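Local coordinates for mannosylglycerate hydrolase MGH1-like glycoside hydrolase domain-containing protein (Thermus thermophilus HB8, PDB 4WVA) that hydrolyses mannosylglycerate to mannose and glycerate, and glucosylglycerate to glucose and glycerate, as a family 63 glycoside hydrolase with an (alpha/alpha)6-barrel, at residues A[315-323]-A[366-374]; A[104-115]-A[240-251]. All coordinates share one frame; numbering follows the deposited sequence.

The two contacts illustrate how one helical barrel uses both apolar and charged seams. Contact 1 sets helix 313-327 against the turn between helices 356-368 and 372-389 and is apolar throughout; contact 2 joins helices 107-117 and 235-254 and places a shared carboxylate among its apolar packing. Their centres lie about 22 Å apart, yet they meet where Asp368 OD2 comes to 4.3 Å from Arg243 NH1, a packing approach. Both also touch the second subunit. Contact 1 is remote from the catalytic site, whereas contact 2 begins beside the probable substrate-binding site: between nearest side-chain atoms, Pro104 is about 3 Å from Gln103 and about 4 Å from Trp34, both probable substrate-binding residues.

Contact 1 (A[315-323]-A[366-374]); sequences RASLLAQEA and FRDYGFAAL
Phe366 enters helix 313-327 as a knob into a hole made by Ala316, Leu319, Ala320 and Ala323, and this is the tightly packed part of the contact. Its CE1 comes to 3.6 Å from Ala320 CA, while the Ala316 carbonyl oxygen and Leu319 C lie at the ring edge. Leu374 closes one face of the same ring, its CD2 3.6 Å above the plane and over the centre; with CG anti to the backbone N (chi1 -161°), that methyl also reaches Ala320 CA at 3.6 Å. Ala316 CB meets Tyr369 CD2 at 3.5 Å, and the tyrosine hydroxyl is hydrogen-bonded to Pro311 O.

The more exposed side is carried by Phe371. Ala320 CB stands over one face of its ring, 4.0 Å from the centroid in a CH-pi contact, and Phe371 CZ touches Ser317 CA at 3.5 Å. Ser317, partly exposed, also packs on Gly370 of the third subunit. Replacing Phe371 with an alanine is likely to strip that ring face from the Ala320 methyl and open a gap beside Ala316 and Ser317.

A Schellman motif, with Gly370 at C-prime, ends helix 356-368 and carries the chain to Phe371, the N-cap of the next helix. Small alanines against large rings, without a polar bond between the two segments, imply a joint held by shape and dispersion; the Tyr369 hydroxyl finds its partner outside, at Pro311.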
loop_
_atom_site.group_PDB
_atom_site.type_symbol
_atom_site.label_atom_id
_atom_site.label_comp_id
_atom_site.label_asym_id
_atom_site.label_seq_id
_atom_site.Cartn_x
_atom_site.Cartn_y
_atom_site.Cartn_z
ATOM N N ARG A 315 -7.770 -9.270 -1.884
ATOM C CA ARG A 315 -6.927 -10.395 -1.673
ATOM C C ARG A 315 -7.257 -11.085 -0.324
ATOM O O ARG A 315 -7.329 -12.306 -0.235
ATOM C CB ARG A 315 -5.483 -9.934 -1.718
ATOM C CG ARG A 315 -4.477 -11.026 -1.755
ATOM C CD ARG A 315 -3.192 -10.504 -2.390
ATOM N NE ARG A 315 -3.370 -10.269 -3.804
ATOM C CZ ARG A 315 -2.430 -9.856 -4.636
ATOM N NH1 ARG A 315 -1.189 -9.650 -4.218
ATOM N NH2 ARG A 315 -2.737 -9.719 -5.939
ATOM N N ALA A 316 -7.493 -10.291 0.716
ATOM C CA ALA A 316 -7.917 -10.825 2.004
ATOM C C ALA A 316 -9.255 -11.569 1.874
ATOM O O ALA A 316 -9.462 -12.612 2.498
ATOM C CB ALA A 316 -8.021 -9.713 3.050
ATOM N N SER A 317 -10.145 -11.041 1.039
ATOM C CA SER A 317 -11.436 -11.688 0.825
ATOM C C SER A 317 -11.272 -13.036 0.117
ATOM O O SER A 317 -12.009 -13.981 0.424
ATOM C CB SER A 317 -12.422 -10.755 0.091
ATOM O OG SER A 317 -12.363 -10.888 -1.316
ATOM N N LEU A 318 -10.313 -13.146 -0.800
ATOM C CA LEU A 318 -10.034 -14.437 -1.459
ATOM C C LEU A 318 -9.474 -15.464 -0.451
ATOM O O LEU A 318 -9.826 -16.661 -0.479
ATOM C CB LEU A 318 -9.121 -14.258 -2.684
ATOM C CG LEU A 318 -9.761 -13.418 -3.799
ATOM C CD1 LEU A 318 -8.734 -13.062 -4.849
ATOM C CD2 LEU A 318 -10.912 -14.157 -4.445
ATOM N N LEU A 319 -8.613 -15.006 0.465
ATOM C CA LEU A 319 -8.186 -15.870 1.566
ATOM C C LEU A 319 -9.358 -16.278 2.476
ATOM O O LEU A 319 -9.420 -17.440 2.913
ATOM C CB LEU A 319 -7.065 -15.211 2.381
ATOM C CG LEU A 319 -5.695 -15.120 1.713
ATOM C CD1 LEU A 319 -4.699 -14.393 2.625
ATOM C CD2 LEU A 319 -5.166 -16.513 1.376
ATOM N N ALA A 320 -10.270 -15.351 2.761
ATOM C CA ALA A 320 -11.446 -15.665 3.588
ATOM C C ALA A 320 -12.272 -16.780 2.938
ATOM O O ALA A 320 -12.713 -17.707 3.610
ATOM C CB ALA A 320 -12.296 -14.438 3.820
ATOM N N GLN A 321 -12.431 -16.701 1.623
ATOM C CA GLN A 321 -13.121 -17.744 0.863
ATOM C C GLN A 321 -12.400 -19.076 0.969
ATOM O O GLN A 321 -13.028 -20.121 1.160
ATOM C CB GLN A 321 -13.282 -17.327 -0.602
ATOM C CG GLN A 321 -14.234 -16.167 -0.749
ATOM C CD GLN A 321 -14.516 -15.778 -2.188
ATOM O OE1 GLN A 321 -13.629 -15.759 -3.029
ATOM N NE2 GLN A 321 -15.762 -15.458 -2.468
ATOM N N GLU A 322 -11.073 -19.043 0.886
ATOM C CA GLU A 322 -10.303 -20.263 0.984
ATOM C C GLU A 322 -10.440 -20.890 2.374
ATOM O O GLU A 322 -10.589 -22.103 2.475
ATOM C CB GLU A 322 -8.832 -20.028 0.640
ATOM C CG GLU A 322 -8.023 -21.310 0.510
ATOM C CD GLU A 322 -8.385 -22.159 -0.707
ATOM O OE1 GLU A 322 -9.074 -21.665 -1.637
ATOM O OE2 GLU A 322 -7.938 -23.318 -0.746
ATOM N N ALA A 323 -10.387 -20.080 3.435
ATOM C CA ALA A 323 -10.560 -20.602 4.782
ATOM C C ALA A 323 -11.929 -21.250 4.928
ATOM O O ALA A 323 -12.059 -22.318 5.518
ATOM C CB ALA A 323 -10.398 -19.524 5.827
ATOM N N PHE A 366 -7.338 -11.799 10.123
ATOM C CA PHE A 366 -8.684 -11.658 9.593
ATOM C C PHE A 366 -9.453 -10.541 10.289
ATOM O O PHE A 366 -10.170 -9.776 9.624
ATOM C CB PHE A 366 -9.458 -12.976 9.622
ATOM C CG PHE A 366 -9.203 -13.866 8.434
ATOM C CD1 PHE A 366 -9.427 -13.400 7.130
ATOM C CD2 PHE A 366 -8.785 -15.174 8.599
ATOM C CE1 PHE A 366 -9.209 -14.208 6.043
ATOM C CE2 PHE A 366 -8.583 -15.996 7.506
ATOM C CZ PHE A 366 -8.799 -15.517 6.224
ATOM N N ARG A 367 -9.298 -10.424 11.607
ATOM C CA ARG A 367 -9.926 -9.333 12.366
ATOM C C ARG A 367 -9.488 -7.994 11.813
ATOM O O ARG A 367 -10.313 -7.092 11.623
ATOM C CB ARG A 367 -9.582 -9.440 13.857
ATOM C CG ARG A 367 -10.262 -8.411 14.761
ATOM C CD ARG A 367 -9.571 -7.046 14.825
ATOM N NE ARG A 367 -8.115 -7.185 14.900
ATOM C CZ ARG A 367 -7.411 -7.423 16.007
ATOM N NH1 ARG A 367 -8.014 -7.518 17.192
ATOM N NH2 ARG A 367 -6.086 -7.559 15.926
ATOM N N ASP A 368 -8.198 -7.858 11.544
ATOM C CA ASP A 368 -7.646 -6.593 11.083
ATOM C C ASP A 368 -8.239 -6.202 9.720
ATOM O O ASP A 368 -8.308 -5.011 9.387
ATOM C CB ASP A 368 -6.124 -6.691 10.949
ATOM C CG ASP A 368 -5.402 -6.814 12.279
ATOM O OD1 ASP A 368 -5.982 -6.497 13.349
ATOM O OD2 ASP A 368 -4.205 -7.211 12.252
ATOM N N TYR A 369 -8.647 -7.201 8.938
ATOM C CA TYR A 369 -9.253 -6.973 7.619
ATOM C C TYR A 369 -10.785 -6.932 7.667
ATOM O O TYR A 369 -11.435 -6.882 6.626
ATOM C CB TYR A 369 -8.730 -8.015 6.598
ATOM C CG TYR A 369 -7.357 -7.635 6.070
ATOM C CD1 TYR A 369 -6.208 -7.992 6.748
ATOM C CD2 TYR A 369 -7.212 -6.839 4.937
ATOM C CE1 TYR A 369 -4.957 -7.597 6.321
ATOM C CE2 TYR A 369 -5.960 -6.422 4.502
ATOM C CZ TYR A 369 -4.833 -6.827 5.177
ATOM O OH TYR A 369 -3.584 -6.466 4.770
ATOM N N GLY A 370 -11.372 -6.930 8.859
ATOM C CA GLY A 370 -12.842 -6.826 8.985
ATOM C C GLY A 370 -13.625 -8.117 8.933
ATOM O O GLY A 370 -14.861 -8.088 9.000
ATOM N N PHE A 371 -12.922 -9.254 8.868
ATOM C CA PHE A 371 -13.551 -10.571 8.781
ATOM C C PHE A 371 -13.787 -11.113 10.191
ATOM O O PHE A 371 -13.153 -12.066 10.647
ATOM C CB PHE A 371 -12.703 -11.503 7.919
ATOM C CG PHE A 371 -12.676 -11.094 6.469
ATOM C CD1 PHE A 371 -11.629 -10.350 5.960
ATOM C CD2 PHE A 371 -13.730 -11.421 5.630
ATOM C CE1 PHE A 371 -11.623 -9.953 4.621
ATOM C CE2 PHE A 371 -13.728 -11.023 4.299
ATOM C CZ PHE A 371 -12.679 -10.288 3.801
ATOM N N ALA A 372 -14.721 -10.481 10.887
ATOM C CA ALA A 372 -14.939 -10.754 12.310
ATOM C C ALA A 372 -15.474 -12.167 12.553
ATOM O O ALA A 372 -15.082 -12.832 13.525
ATOM C CB ALA A 372 -15.894 -9.719 12.894
ATOM N N ALA A 373 -16.365 -12.629 11.678
ATOM C CA ALA A 373 -16.976 -13.956 11.836
ATOM C C ALA A 373 -15.935 -15.054 11.717
ATOM O O ALA A 373 -15.911 -16.000 12.504
ATOM C CB ALA A 373 -18.074 -14.165 10.804
ATOM N N LEU A 374 -15.060 -14.917 10.730
ATOM C CA LEU A 374 -13.986 -15.860 10.549
ATOM C C LEU A 374 -12.997 -15.827 11.714
ATOM O O LEU A 374 -12.583 -16.872 12.217
ATOM C CB LEU A 374 -13.292 -15.580 9.222
ATOM C CG LEU A 374 -12.414 -16.602 8.533
ATOM C CD1 LEU A 374 -12.922 -18.038 8.594
ATOM C CD2 LEU A 374 -12.294 -16.157 7.075
#

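Contact 2 (A[104-115]-A[240-251]); sequences PPVVATVVRYLY and ILQRANRDLYAL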
loop_
_atom_site.group_PDB
_atom_site.type_symbol
_atom_site.label_atom_id
_atom_site.label_comp_id
_atom_site.label_asym_id
_atom_site.label_seq_id
_atom_site.Cartn_x
_atom_site.Cartn_y
_atom_site.Cartn_z
ATOM N N PRO A 104 11.006 -18.235 13.040
ATOM C CA PRO A 104 10.285 -17.022 12.639
ATOM C C PRO A 104 10.350 -15.906 13.691
ATOM O O PRO A 104 10.079 -16.148 14.876
ATOM C CB PRO A 104 8.847 -17.526 12.441
ATOM C CG PRO A 104 9.027 -18.971 12.091
ATOM C CD PRO A 104 10.137 -19.419 12.982
ATOM N N PRO A 105 10.691 -14.681 13.256
ATOM C CA PRO A 105 11.058 -13.615 14.182
ATOM C C PRO A 105 9.830 -12.867 14.696
ATOM O O PRO A 105 9.661 -11.695 14.426
ATOM C CB PRO A 105 11.965 -12.734 13.337
ATOM C CG PRO A 105 11.472 -12.907 11.949
ATOM C CD PRO A 105 11.062 -14.348 11.858
ATOM N N VAL A 106 8.965 -13.572 15.422
ATOM C CA VAL A 106 7.756 -12.951 15.956
ATOM C C VAL A 106 8.072 -12.077 17.182
ATOM O O VAL A 106 7.224 -11.320 17.654
ATOM C CB VAL A 106 6.694 -14.023 16.248
ATOM C CG1 VAL A 106 7.054 -14.789 17.471
ATOM C CG2 VAL A 106 5.311 -13.404 16.442
ATOM N N VAL A 107 9.314 -12.104 17.664
ATOM C CA VAL A 107 9.605 -11.506 18.968
ATOM C C VAL A 107 9.360 -9.984 19.027
ATOM O O VAL A 107 8.852 -9.494 20.036
ATOM C CB VAL A 107 11.005 -11.910 19.508
ATOM C CG1 VAL A 107 12.130 -11.453 18.588
ATOM C CG2 VAL A 107 11.178 -11.422 20.937
ATOM N N ALA A 108 9.654 -9.233 17.967
ATOM C CA ALA A 108 9.464 -7.761 18.067
ATOM C C ALA A 108 8.008 -7.376 18.264
ATOM O O ALA A 108 7.688 -6.392 18.927
ATOM C CB ALA A 108 10.032 -7.049 16.853
ATOM N N THR A 109 7.129 -8.147 17.648
ATOM C CA THR A 109 5.686 -7.945 17.790
ATOM C C THR A 109 5.261 -8.133 19.246
ATOM O O THR A 109 4.479 -7.340 19.791
ATOM C CB THR A 109 4.966 -8.905 16.844
ATOM O OG1 THR A 109 5.268 -8.516 15.510
ATOM C CG2 THR A 109 3.437 -8.882 17.046
ATOM N N VAL A 110 5.806 -9.164 19.879
ATOM C CA VAL A 110 5.503 -9.427 21.277
ATOM C C VAL A 110 6.119 -8.342 22.160
ATOM O O VAL A 110 5.477 -7.855 23.083
ATOM C CB VAL A 110 5.906 -10.856 21.698
ATOM C CG1 VAL A 110 5.727 -11.036 23.197
ATOM C CG2 VAL A 110 5.103 -11.891 20.927
ATOM N N VAL A 111 7.351 -7.942 21.863
ATOM C CA VAL A 111 7.994 -6.884 22.641
ATOM C C VAL A 111 7.196 -5.563 22.562
ATOM O O VAL A 111 7.031 -4.866 23.577
ATOM C CB VAL A 111 9.473 -6.702 22.252
ATOM C CG1 VAL A 111 10.035 -5.460 22.906
ATOM C CG2 VAL A 111 10.300 -7.930 22.660
ATOM N N ARG A 112 6.690 -5.216 21.384
ATOM C CA ARG A 112 5.885 -3.994 21.252
ATOM C C ARG A 112 4.653 -4.081 22.168
ATOM O O ARG A 112 4.293 -3.126 22.858
ATOM C CB ARG A 112 5.451 -3.753 19.810
ATOM C CG ARG A 112 4.563 -2.522 19.697
ATOM C CD ARG A 112 4.069 -2.284 18.282
ATOM N NE ARG A 112 3.210 -1.098 18.235
ATOM C CZ ARG A 112 2.624 -0.630 17.130
ATOM N NH1 ARG A 112 2.782 -1.230 15.968
ATOM N NH2 ARG A 112 1.856 0.455 17.199
ATOM N N TYR A 113 3.998 -5.224 22.167
ATOM C CA TYR A 113 2.831 -5.421 23.014
ATOM C C TYR A 113 3.183 -5.303 24.501
ATOM O O TYR A 113 2.507 -4.581 25.258
ATOM C CB TYR A 113 2.165 -6.779 22.772
ATOM C CG TYR A 113 0.929 -6.917 23.599
ATOM C CD1 TYR A 113 -0.267 -6.364 23.165
ATOM C CD2 TYR A 113 0.969 -7.523 24.851
ATOM C CE1 TYR A 113 -1.394 -6.451 23.936
ATOM C CE2 TYR A 113 -0.157 -7.593 25.634
ATOM C CZ TYR A 113 -1.332 -7.068 25.162
ATOM O OH TYR A 113 -2.463 -7.151 25.940
ATOM N N LEU A 114 4.231 -5.996 24.931
ATOM C CA LEU A 114 4.678 -5.866 26.334
ATOM C C LEU A 114 5.000 -4.413 26.673
ATOM O O LEU A 114 4.631 -3.916 27.749
ATOM C CB LEU A 114 5.876 -6.751 26.638
ATOM C CG LEU A 114 5.684 -8.256 26.427
ATOM C CD1 LEU A 114 6.970 -8.970 26.784
ATOM C CD2 LEU A 114 4.494 -8.818 27.204
ATOM N N TYR A 115 5.678 -3.735 25.751
ATOM C CA TYR A 115 6.071 -2.351 25.982
ATOM C C TYR A 115 4.867 -1.427 26.153
ATOM O O TYR A 115 4.817 -0.608 27.074
ATOM C CB TYR A 115 7.003 -1.824 24.876
ATOM C CG TYR A 115 7.299 -0.363 25.076
ATOM C CD1 TYR A 115 8.029 0.062 26.184
ATOM C CD2 TYR A 115 6.802 0.604 24.215
ATOM C CE1 TYR A 115 8.298 1.394 26.392
ATOM C CE2 TYR A 115 7.055 1.950 24.423
ATOM C CZ TYR A 115 7.810 2.344 25.521
ATOM O OH TYR A 115 8.087 3.676 25.768
ATOM N N ILE A 240 5.733 -13.097 9.049
ATOM C CA ILE A 240 6.037 -12.806 10.457
ATOM C C ILE A 240 7.119 -11.724 10.592
ATOM O O ILE A 240 7.015 -10.804 11.437
ATOM C CB ILE A 240 6.378 -14.123 11.215
ATOM C CG1 ILE A 240 5.077 -14.911 11.449
ATOM C CG2 ILE A 240 7.104 -13.872 12.532
ATOM C CD1 ILE A 240 5.312 -16.329 11.875
ATOM N N LEU A 241 8.144 -11.797 9.745
ATOM C CA LEU A 241 9.189 -10.769 9.712
ATOM C C LEU A 241 8.654 -9.396 9.306
ATOM O O LEU A 241 9.019 -8.383 9.897
ATOM C CB LEU A 241 10.332 -11.201 8.805
ATOM C CG LEU A 241 11.470 -10.200 8.544
ATOM C CD1 LEU A 241 12.093 -9.680 9.832
ATOM C CD2 LEU A 241 12.535 -10.838 7.671
ATOM N N GLN A 242 7.784 -9.349 8.300
ATOM C CA GLN A 242 7.196 -8.066 7.898
ATOM C C GLN A 242 6.411 -7.470 9.066
ATOM O O GLN A 242 6.523 -6.288 9.353
ATOM C CB GLN A 242 6.303 -8.244 6.674
ATOM C CG GLN A 242 5.501 -7.004 6.262
ATOM C CD GLN A 242 6.333 -5.881 5.636
ATOM O OE1 GLN A 242 7.521 -6.036 5.345
ATOM N NE2 GLN A 242 5.689 -4.736 5.434
ATOM N N ARG A 243 5.578 -8.284 9.722
ATOM C CA ARG A 243 4.842 -7.796 10.886
ATOM C C ARG A 243 5.800 -7.305 11.968
ATOM O O ARG A 243 5.598 -6.225 12.540
ATOM C CB ARG A 243 3.901 -8.861 11.437
ATOM C CG ARG A 243 3.171 -8.463 12.710
ATOM C CD ARG A 243 2.352 -7.188 12.616
ATOM N NE ARG A 243 1.693 -6.909 13.888
ATOM C CZ ARG A 243 0.495 -7.387 14.255
ATOM N NH1 ARG A 243 -0.216 -8.144 13.447
ATOM N NH2 ARG A 243 0.001 -7.091 15.444
ATOM N N ALA A 244 6.852 -8.077 12.225
ATOM C CA ALA A 244 7.799 -7.736 13.259
ATOM C C ALA A 244 8.543 -6.439 12.924
ATOM O O ALA A 244 8.791 -5.640 13.817
ATOM C CB ALA A 244 8.761 -8.883 13.488
ATOM N N ASN A 245 8.902 -6.242 11.655
ATOM C CA ASN A 245 9.505 -4.970 11.204
ATOM C C ASN A 245 8.593 -3.766 11.456
ATOM O O ASN A 245 9.047 -2.728 11.958
ATOM C CB ASN A 245 9.865 -4.993 9.720
ATOM C CG ASN A 245 11.119 -5.793 9.419
ATOM O OD1 ASN A 245 12.049 -5.831 10.217
ATOM N ND2 ASN A 245 11.159 -6.410 8.257
ATOM N N ARG A 246 7.314 -3.897 11.128
ATOM C CA ARG A 246 6.358 -2.833 11.405
ATOM C C ARG A 246 6.306 -2.504 12.894
ATOM O O ARG A 246 6.248 -1.326 13.300
ATOM C CB ARG A 246 4.951 -3.237 10.934
ATOM C CG ARG A 246 4.854 -3.429 9.439
ATOM C CD ARG A 246 4.386 -2.209 8.722
ATOM N NE ARG A 246 4.222 -2.462 7.283
ATOM C CZ ARG A 246 3.893 -1.514 6.422
ATOM N NH1 ARG A 246 3.670 -0.271 6.860
ATOM N NH2 ARG A 246 3.792 -1.799 5.121
ATOM N N ASP A 247 6.308 -3.540 13.724
ATOM C CA ASP A 247 6.256 -3.335 15.160
ATOM C C ASP A 247 7.578 -2.795 15.740
ATOM O O ASP A 247 7.552 -1.978 16.674
ATOM C CB ASP A 247 5.792 -4.609 15.860
ATOM C CG ASP A 247 4.350 -4.943 15.539
ATOM O OD1 ASP A 247 3.575 -3.987 15.330
ATOM O OD2 ASP A 247 4.008 -6.128 15.442
ATOM N N LEU A 248 8.706 -3.222 15.179
ATOM C CA LEU A 248 10.008 -2.694 15.553
ATOM C C LEU A 248 10.147 -1.207 15.217
ATOM O O LEU A 248 10.729 -0.443 15.993
ATOM C CB LEU A 248 11.134 -3.493 14.903
ATOM C CG LEU A 248 12.540 -3.215 15.428
ATOM C CD1 LEU A 248 12.671 -3.602 16.897
ATOM C CD2 LEU A 248 13.545 -3.963 14.576
ATOM N N TYR A 249 9.611 -0.816 14.057
ATOM C CA TYR A 249 9.541 0.587 13.660
ATOM C C TYR A 249 8.811 1.407 14.734
ATOM O O TYR A 249 9.276 2.458 15.173
ATOM C CB TYR A 249 8.833 0.727 12.307
ATOM C CG TYR A 249 8.466 2.171 12.016
ATOM C CD1 TYR A 249 9.371 3.022 11.387
ATOM C CD2 TYR A 249 7.243 2.690 12.406
ATOM C CE1 TYR A 249 9.067 4.354 11.156
ATOM C CE2 TYR A 249 6.928 4.027 12.182
ATOM C CZ TYR A 249 7.843 4.847 11.558
ATOM O OH TYR A 249 7.512 6.176 11.345
ATOM N N ALA A 250 7.649 0.918 15.163
ATOM C CA ALA A 250 6.857 1.637 16.151
ATOM C C ALA A 250 7.627 1.794 17.450
ATOM O O ALA A 250 7.681 2.878 18.022
ATOM C CB ALA A 250 5.522 0.934 16.381
ATOM N N LEU A 251 8.254 0.714 17.901
ATOM C CA LEU A 251 9.158 0.783 19.081
ATOM C C LEU A 251 10.257 1.815 18.913
ATOM O O LEU A 251 10.496 2.600 19.823
ATOM C CB LEU A 251 9.791 -0.575 19.369
ATOM C CG LEU A 251 8.921 -1.582 20.077
ATOM C CD1 LEU A 251 9.491 -2.983 19.892
ATOM C CD2 LEU A 251 8.789 -1.214 21.557
HETATM O O HOH W 1 5.617 -10.996 13.975
#
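Polar contacts centre on Asp247, whose carboxylate ties helix 235-254 to helix 107-117. Thr109 OG1 donates to the anti lone pair of Asp247 OD2 at 2.7 Å, having been set beside its own backbone N (chi1 -66°). Arg243 NE, from one turn earlier on the aspartate's own helix, meets Asp247 OD2 on the syn side at 2.9 Å. The other oxygen, Asp247 OD1, takes a salt bridge from Arg112 NH1 at 2.9 Å, with the guanidinium and carboxylate planes 69° apart. Arg112 spans the distance with a fully extended chain; its NE pairs with Glu116 and its NH2 with Ala275 O of the second subunit. One water donates to both Thr109 OG1 and Ile240 O, a water-mediated link besides the two direct bonds.

Ala250 CB supplies a different kind of contact, lying 3.4 Å above the centre of the Arg112 guanidinium.

Apolar packing flanks this network. Leu251 fits as a knob among Ala108, Val111, Arg112 and Tyr115, its CD2 3.8 Å from Tyr115 CD2. Toward the substrate-site end, Ile240 CG2 rests 3.7 Å from Val106 CB and its CD1 reaches Pro104, while Pro105 CG lies on Leu241 CB. The axes of segments 107-115 and 240-251 come within 7.7 Å at 36°, consistent with the small Ala108 and Ala244 between them.

Two arginines and a hydroxyl on one buried carboxylate are likely to stabilise its negative charge and to fix its rotation, making the aspartate a polar clasp between the two helices.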